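Local coordinates for putative transcriptional regulator (Streptomyces coelicolor A3, PDB 2RA5), which probably acts as a DNA-binding transcription regulator of the GntR family, with a UTRA domain that binds tartrate in this crystal, at residues 137-142 and 200-205; 173-178 and 223-228. All blocks are in the same frame, centred on the assembly; numbering follows the deposited sequence.

Both contacts lie in the UTRA domain and pack a helix against the same six-stranded antiparallel sheet. Strand 132-142 of contact 1 and strand 224-232 of contact 2 are separated in that sheet by strand 145-154. Their centres are 23 Å apart, and the nearest atoms of the two contacts come to about 7 Å without touching. The helices cover opposite faces: 196-202 in contact 1, 171-177 in contact 2. Bound meso-tartrate lies on the face of helix 171-177. R138 and R140 of contact 1 reach it from the sheet. In contact 2 the side chain of E226 is about 5 Å from the bound tartrate. Along the chain the four segments interleave.

Contact 1 (137-142 and 200-205); sequences ERLRLT and ERLGED. With SRT (S,R meso-tartaric acid), chain B.
L139, on the UTRA-domain strand 132-142, meets R201 and L202 at the C-terminal end of helix 196-202, on the sheet face turned away from the tartrate pocket. With CG anti to the backbone N (chi1 -173°), L139 reaches out to the helix. Its CD1 lies 3.6 Å from the carbonyl O of R201 and 3.8 Å from CD2 of L202, the two leucines crossing at a slant. The helix ends there in a Schellman motif: G203 takes a positive phi, and its N bonds back to O of E200 at 3.1 Å. The charges alongside are more loosely placed, with E137 OE2 4.7 Å from R201 NH1. The E137 carboxylate instead engages Y149 and R135.

The neighbours of L139 in the strand, R138 and R140, extend from the other face to the ligand. Bends at chi2 and chi3 carry the R138 guanidinium to tartrate edge-on: NH1 donates to hydroxyl O2 at 2.4 Å, a very short distance whose exact value is doubtful, and NH2 donates weakly to carboxylate O1 at 3.3 Å. NH2 of R140 lies 2.8 Å from O3. A leucine in place of R138 would probably leave O2 and O1 without these donors and loosen the hold on that end of the acid. L171 N and R215 also bond the ligand. One strand thus serves both helix packing and an arginine-lined anion pocket, consistent with the effector site of UTRA domains.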
loop_
_atom_site.group_PDB
_atom_site.type_symbol
_atom_site.label_atom_id
_atom_site.label_comp_id
_atom_site.label_asym_id
_atom_site.label_seq_id
_atom_site.Cartn_x
_atom_site.Cartn_y
_atom_site.Cartn_z
ATOM N N GLU A 137 8.128 18.922 -8.032
ATOM C CA GLU A 137 6.742 18.659 -7.689
ATOM C C GLU A 137 5.882 18.480 -8.952
ATOM O O GLU A 137 5.930 19.298 -9.865
ATOM C CB GLU A 137 6.209 19.764 -6.781
ATOM C CG GLU A 137 6.948 19.839 -5.463
ATOM C CD GLU A 137 6.328 20.810 -4.485
ATOM O OE1 GLU A 137 7.053 21.294 -3.588
ATOM O OE2 GLU A 137 5.120 21.099 -4.609
ATOM N N ARG A 138 5.130 17.382 -9.011
ATOM C CA ARG A 138 4.238 17.103 -10.138
ATOM C C ARG A 138 2.808 16.818 -9.686
ATOM O O ARG A 138 2.577 16.180 -8.657
ATOM C CB ARG A 138 4.686 15.894 -10.966
ATOM C CG ARG A 138 6.021 15.985 -11.641
ATOM C CD ARG A 138 6.907 14.870 -11.096
ATOM N NE ARG A 138 6.978 13.688 -11.946
ATOM C CZ ARG A 138 7.361 12.492 -11.516
ATOM N NH1 ARG A 138 7.406 11.457 -12.347
ATOM N NH2 ARG A 138 7.684 12.330 -10.240
ATOM N N LEU A 139 1.852 17.286 -10.478
ATOM C CA LEU A 139 0.473 16.838 -10.355
ATOM C C LEU A 139 0.204 15.828 -11.481
ATOM O O LEU A 139 0.546 16.071 -12.640
ATOM C CB LEU A 139 -0.477 18.028 -10.432
ATOM C CG LEU A 139 -1.968 17.823 -10.162
ATOM C CD1 LEU A 139 -2.247 17.510 -8.701
ATOM C CD2 LEU A 139 -2.740 19.064 -10.587
ATOM N N ARG A 140 -0.346 14.671 -11.124
ATOM C CA ARG A 140 -0.760 13.679 -12.115
ATOM C C ARG A 140 -2.263 13.728 -12.260
ATOM O O ARG A 140 -2.997 13.654 -11.270
ATOM C CB ARG A 140 -0.354 12.276 -11.686
ATOM C CG ARG A 140 1.113 12.025 -11.815
ATOM C CD ARG A 140 1.479 11.397 -13.150
ATOM N NE ARG A 140 2.535 10.411 -12.922
ATOM C CZ ARG A 140 3.743 10.447 -13.471
ATOM N NH1 ARG A 140 4.059 11.407 -14.335
ATOM N NH2 ARG A 140 4.630 9.505 -13.169
ATOM N N LEU A 141 -2.739 13.863 -13.487
ATOM C CA LEU A 141 -4.185 13.837 -13.684
ATOM C C LEU A 141 -4.647 12.713 -14.602
ATOM O O LEU A 141 -3.934 12.306 -15.529
ATOM C CB LEU A 141 -4.717 15.187 -14.180
ATOM C CG LEU A 141 -4.173 16.437 -13.482
ATOM C CD1 LEU A 141 -2.841 16.826 -14.112
ATOM C CD2 LEU A 141 -5.162 17.601 -13.551
ATOM N N THR A 142 -5.844 12.213 -14.317
ATOM C CA THR A 142 -6.521 11.251 -15.177
ATOM C C THR A 142 -7.851 11.819 -15.633
ATOM O O THR A 142 -8.702 12.164 -14.800
ATOM C CB THR A 142 -6.797 9.932 -14.448
ATOM O OG1 THR A 142 -7.398 10.204 -13.167
ATOM C CG2 THR A 142 -5.496 9.147 -14.284
ATOM N N GLU A 200 -6.154 21.442 -1.301
ATOM C CA GLU A 200 -6.372 22.349 -2.431
ATOM C C GLU A 200 -5.788 21.818 -3.747
ATOM O O GLU A 200 -6.496 21.708 -4.752
ATOM C CB GLU A 200 -5.815 23.746 -2.131
ATOM C CG GLU A 200 -6.806 24.679 -1.443
ATOM C CD GLU A 200 -6.363 26.135 -1.465
ATOM O OE1 GLU A 200 -5.136 26.384 -1.486
ATOM O OE2 GLU A 200 -7.244 27.029 -1.462
ATOM N N ARG A 201 -4.499 21.484 -3.727
ATOM C CA ARG A 201 -3.785 21.021 -4.921
ATOM C C ARG A 201 -4.527 19.910 -5.658
ATOM O O ARG A 201 -4.410 19.776 -6.880
ATOM C CB ARG A 201 -2.377 20.531 -4.550
ATOM C CG ARG A 201 -1.560 21.496 -3.694
ATOM C CD ARG A 201 -0.289 20.833 -3.158
ATOM N NE ARG A 201 0.262 21.550 -2.007
ATOM C CZ ARG A 201 1.249 21.093 -1.242
ATOM N NH1 ARG A 201 1.799 19.914 -1.505
ATOM N NH2 ARG A 201 1.683 21.811 -0.211
ATOM N N LEU A 202 -5.293 19.119 -4.911
ATOM C CA LEU A 202 -5.912 17.913 -5.455
ATOM C C LEU A 202 -7.420 18.051 -5.698
ATOM O O LEU A 202 -8.005 17.242 -6.413
ATOM C CB LEU A 202 -5.611 16.703 -4.555
ATOM C CG LEU A 202 -4.201 16.093 -4.597
ATOM C CD1 LEU A 202 -4.001 15.059 -3.483
ATOM C CD2 LEU A 202 -3.899 15.491 -5.972
ATOM N N GLY A 203 -8.039 19.072 -5.110
ATOM C CA GLY A 203 -9.463 19.318 -5.295
ATOM C C GLY A 203 -10.301 18.668 -4.212
ATOM O O GLY A 203 -11.381 18.130 -4.472
ATOM N N GLU A 204 -9.799 18.726 -2.985
ATOM C CA GLU A 204 -10.412 18.019 -1.870
ATOM C C GLU A 204 -10.479 18.903 -0.624
ATOM O O GLU A 204 -9.676 19.827 -0.456
ATOM C CB GLU A 204 -9.600 16.762 -1.562
ATOM C CG GLU A 204 -10.403 15.610 -0.981
ATOM C CD GLU A 204 -10.548 14.444 -1.947
ATOM O OE1 GLU A 204 -10.441 13.289 -1.479
ATOM O OE2 GLU A 204 -10.750 14.678 -3.161
ATOM N N ASP A 205 -11.429 18.612 0.257
ATOM C CA ASP A 205 -11.575 19.378 1.494
ATOM C C ASP A 205 -10.483 19.038 2.493
ATOM O O ASP A 205 -10.118 17.876 2.652
ATOM C CB ASP A 205 -12.930 19.114 2.146
ATOM C CG ASP A 205 -14.080 19.282 1.181
ATOM O OD1 ASP A 205 -13.920 19.999 0.169
ATOM O OD2 ASP A 205 -15.148 18.692 1.433
HETATM O O1 SRT B . 8.034 9.137 -9.443
HETATM O O11 SRT B . 6.219 7.889 -9.133
HETATM C C1 SRT B . 7.046 8.486 -9.890
HETATM C C2 SRT B . 6.816 8.450 -11.390
HETATM O O2 SRT B . 7.886 9.119 -12.067
HETATM C C3 SRT B . 6.598 7.015 -11.912
HETATM O O3 SRT B . 5.895 6.988 -13.162
HETATM C C4 SRT B . 7.900 6.305 -12.115
HETATM O O4 SRT B . 8.469 6.331 -13.249
HETATM O O41 SRT B . 8.336 5.717 -11.104
#

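Contact 2 (173-178 and 223-228); sequences RLMRAA and RAVEFG
M175, present as selenomethionine, points from helix 171-177 toward V225 and E226 on strand 224-232. From CB the chain runs out through CG toward the sheet, where the side chain also packs on L154 and L182. SE lies 4.0 Å from CB of E226, and the two side chains cross there at about a right angle. The bend at chi3 (-47°) lays the terminal methyl across the front of V225 rather than pointing it at the residue, so that CE of M175 ends 4.3 Å from CG1 of V225, no nearer than SE itself.

Consecutive strand residues can both face the helix because V225 and E226 form a classic beta bulge opposite T217. V225 adds its branched side chain to an apolar cluster with L158, I180 and L182. E226 offers M175 only the base of its side chain: a bend at chi2 (-86°) leads the carboxylate away, where OE1 is hydrogen-bonded to T217 OG1 and makes a long, weak ion pair with R215, a residue of the tartrate pocket.

The contact is buried but small, with 99 Å² covered in all. Its chemistry is dispersive and without directional bonds: a large, polarisable chalcogen and a methyl group lie against aliphatic carbons, while the acid of E226 finds its polar partner within the sheet.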
loop_
_atom_site.group_PDB
_atom_site.type_symbol
_atom_site.label_atom_id
_atom_site.label_comp_id
_atom_site.label_asym_id
_atom_site.label_seq_id
_atom_site.Cartn_x
_atom_site.Cartn_y
_atom_site.Cartn_z
ATOM N N ARG A 173 12.218 6.553 -15.945
ATOM C CA ARG A 173 12.681 6.422 -17.325
ATOM C C ARG A 173 13.757 7.456 -17.600
ATOM O O ARG A 173 14.800 7.141 -18.173
ATOM C CB ARG A 173 11.519 6.575 -18.320
ATOM C CG ARG A 173 11.940 6.613 -19.801
ATOM C CD ARG A 173 10.726 6.740 -20.731
ATOM N NE ARG A 173 11.047 7.330 -22.037
ATOM C CZ ARG A 173 10.824 6.750 -23.217
ATOM N NH1 ARG A 173 11.149 7.383 -24.337
ATOM N NH2 ARG A 173 10.269 5.545 -23.290
ATOM N N LEU A 174 13.506 8.690 -17.169
ATOM C CA LEU A 174 14.484 9.764 -17.342
ATOM C C LEU A 174 15.804 9.425 -16.667
ATOM O O LEU A 174 16.874 9.615 -17.244
ATOM C CB LEU A 174 13.953 11.085 -16.788
ATOM C CG LEU A 174 13.259 11.983 -17.810
ATOM C CD1 LEU A 174 12.675 13.220 -17.144
ATOM C CD2 LEU A 174 14.253 12.370 -18.883
HETATM N N MSE A 175 15.728 8.916 -15.441
HETATM C CA MSE A 175 16.940 8.618 -14.677
HETATM C C MSE A 175 17.752 7.508 -15.324
HETATM O O MSE A 175 18.977 7.579 -15.406
HETATM C CB MSE A 175 16.608 8.256 -13.230
HETATM C CG MSE A 175 15.917 9.379 -12.457
HETATM SE SE MSE A 175 15.685 8.997 -10.558
HETATM C CE MSE A 175 14.977 7.188 -10.685
ATOM N N ARG A 176 17.062 6.470 -15.776
ATOM C CA ARG A 176 17.729 5.386 -16.476
ATOM C C ARG A 176 18.351 5.946 -17.743
ATOM O O ARG A 176 19.476 5.598 -18.103
ATOM C CB ARG A 176 16.746 4.253 -16.788
ATOM C CG ARG A 176 16.662 3.213 -15.667
ATOM C CD ARG A 176 15.777 2.019 -16.031
ATOM N NE ARG A 176 14.351 2.349 -16.048
ATOM C CZ ARG A 176 13.460 1.883 -15.175
ATOM N NH1 ARG A 176 13.844 1.054 -14.209
ATOM N NH2 ARG A 176 12.181 2.241 -15.273
ATOM N N ALA A 177 17.614 6.845 -18.392
ATOM C CA ALA A 177 18.076 7.508 -19.605
ATOM C C ALA A 177 19.406 8.228 -19.393
ATOM O O ALA A 177 20.236 8.299 -20.296
ATOM C CB ALA A 177 17.017 8.469 -20.119
ATOM N N ALA A 178 19.611 8.766 -18.198
ATOM C CA ALA A 178 20.872 9.418 -17.878
ATOM C C ALA A 178 21.887 8.399 -17.370
ATOM O O ALA A 178 22.960 8.760 -16.891
ATOM C CB ALA A 178 20.658 10.533 -16.861
ATOM N N ARG A 223 23.510 3.557 -3.116
ATOM C CA ARG A 223 23.305 4.966 -2.781
ATOM C C ARG A 223 21.900 5.423 -3.157
ATOM O O ARG A 223 21.364 5.036 -4.204
ATOM C CB ARG A 223 24.332 5.857 -3.495
ATOM C CG ARG A 223 25.775 5.580 -3.078
ATOM C CD ARG A 223 26.744 6.635 -3.603
ATOM N NE ARG A 223 28.054 6.054 -3.892
ATOM C CZ ARG A 223 28.437 5.616 -5.091
ATOM N NH1 ARG A 223 27.609 5.700 -6.127
ATOM N NH2 ARG A 223 29.652 5.097 -5.258
ATOM N N ALA A 224 21.297 6.243 -2.303
ATOM C CA ALA A 224 19.996 6.808 -2.638
ATOM C C ALA A 224 20.145 7.676 -3.866
ATOM O O ALA A 224 21.122 8.388 -4.044
ATOM C CB ALA A 224 19.404 7.600 -1.492
ATOM N N VAL A 225 19.154 7.605 -4.727
ATOM C CA VAL A 225 19.256 8.237 -6.014
ATOM C C VAL A 225 18.013 9.150 -6.129
ATOM O O VAL A 225 17.978 10.119 -6.893
ATOM C CB VAL A 225 19.436 7.099 -7.099
ATOM C CG1 VAL A 225 18.153 6.752 -7.843
ATOM C CG2 VAL A 225 20.569 7.401 -8.029
ATOM N N GLU A 226 17.023 8.864 -5.291
ATOM C CA GLU A 226 15.738 9.528 -5.364
ATOM C C GLU A 226 14.947 9.264 -4.078
ATOM O O GLU A 226 14.937 8.150 -3.552
ATOM C CB GLU A 226 14.961 9.022 -6.596
ATOM C CG GLU A 226 13.573 9.636 -6.778
ATOM C CD GLU A 226 12.464 8.909 -6.000
ATOM O OE1 GLU A 226 12.587 7.694 -5.733
ATOM O OE2 GLU A 226 11.448 9.552 -5.662
ATOM N N PHE A 227 14.311 10.309 -3.567
ATOM C CA PHE A 227 13.374 10.192 -2.464
ATOM C C PHE A 227 12.052 10.852 -2.843
ATOM O O PHE A 227 12.012 12.012 -3.250
ATOM C CB PHE A 227 13.918 10.884 -1.234
ATOM C CG PHE A 227 12.951 10.912 -0.078
ATOM C CD1 PHE A 227 12.515 9.728 0.505
ATOM C CD2 PHE A 227 12.487 12.117 0.441
ATOM C CE1 PHE A 227 11.635 9.737 1.590
ATOM C CE2 PHE A 227 11.598 12.136 1.529
ATOM C CZ PHE A 227 11.179 10.944 2.105
ATOM N N GLY A 228 10.962 10.124 -2.687
ATOM C CA GLY A 228 9.671 10.649 -3.069
ATOM C C GLY A 228 8.707 10.632 -1.911
ATOM O O GLY A 228 8.706 9.730 -1.073
#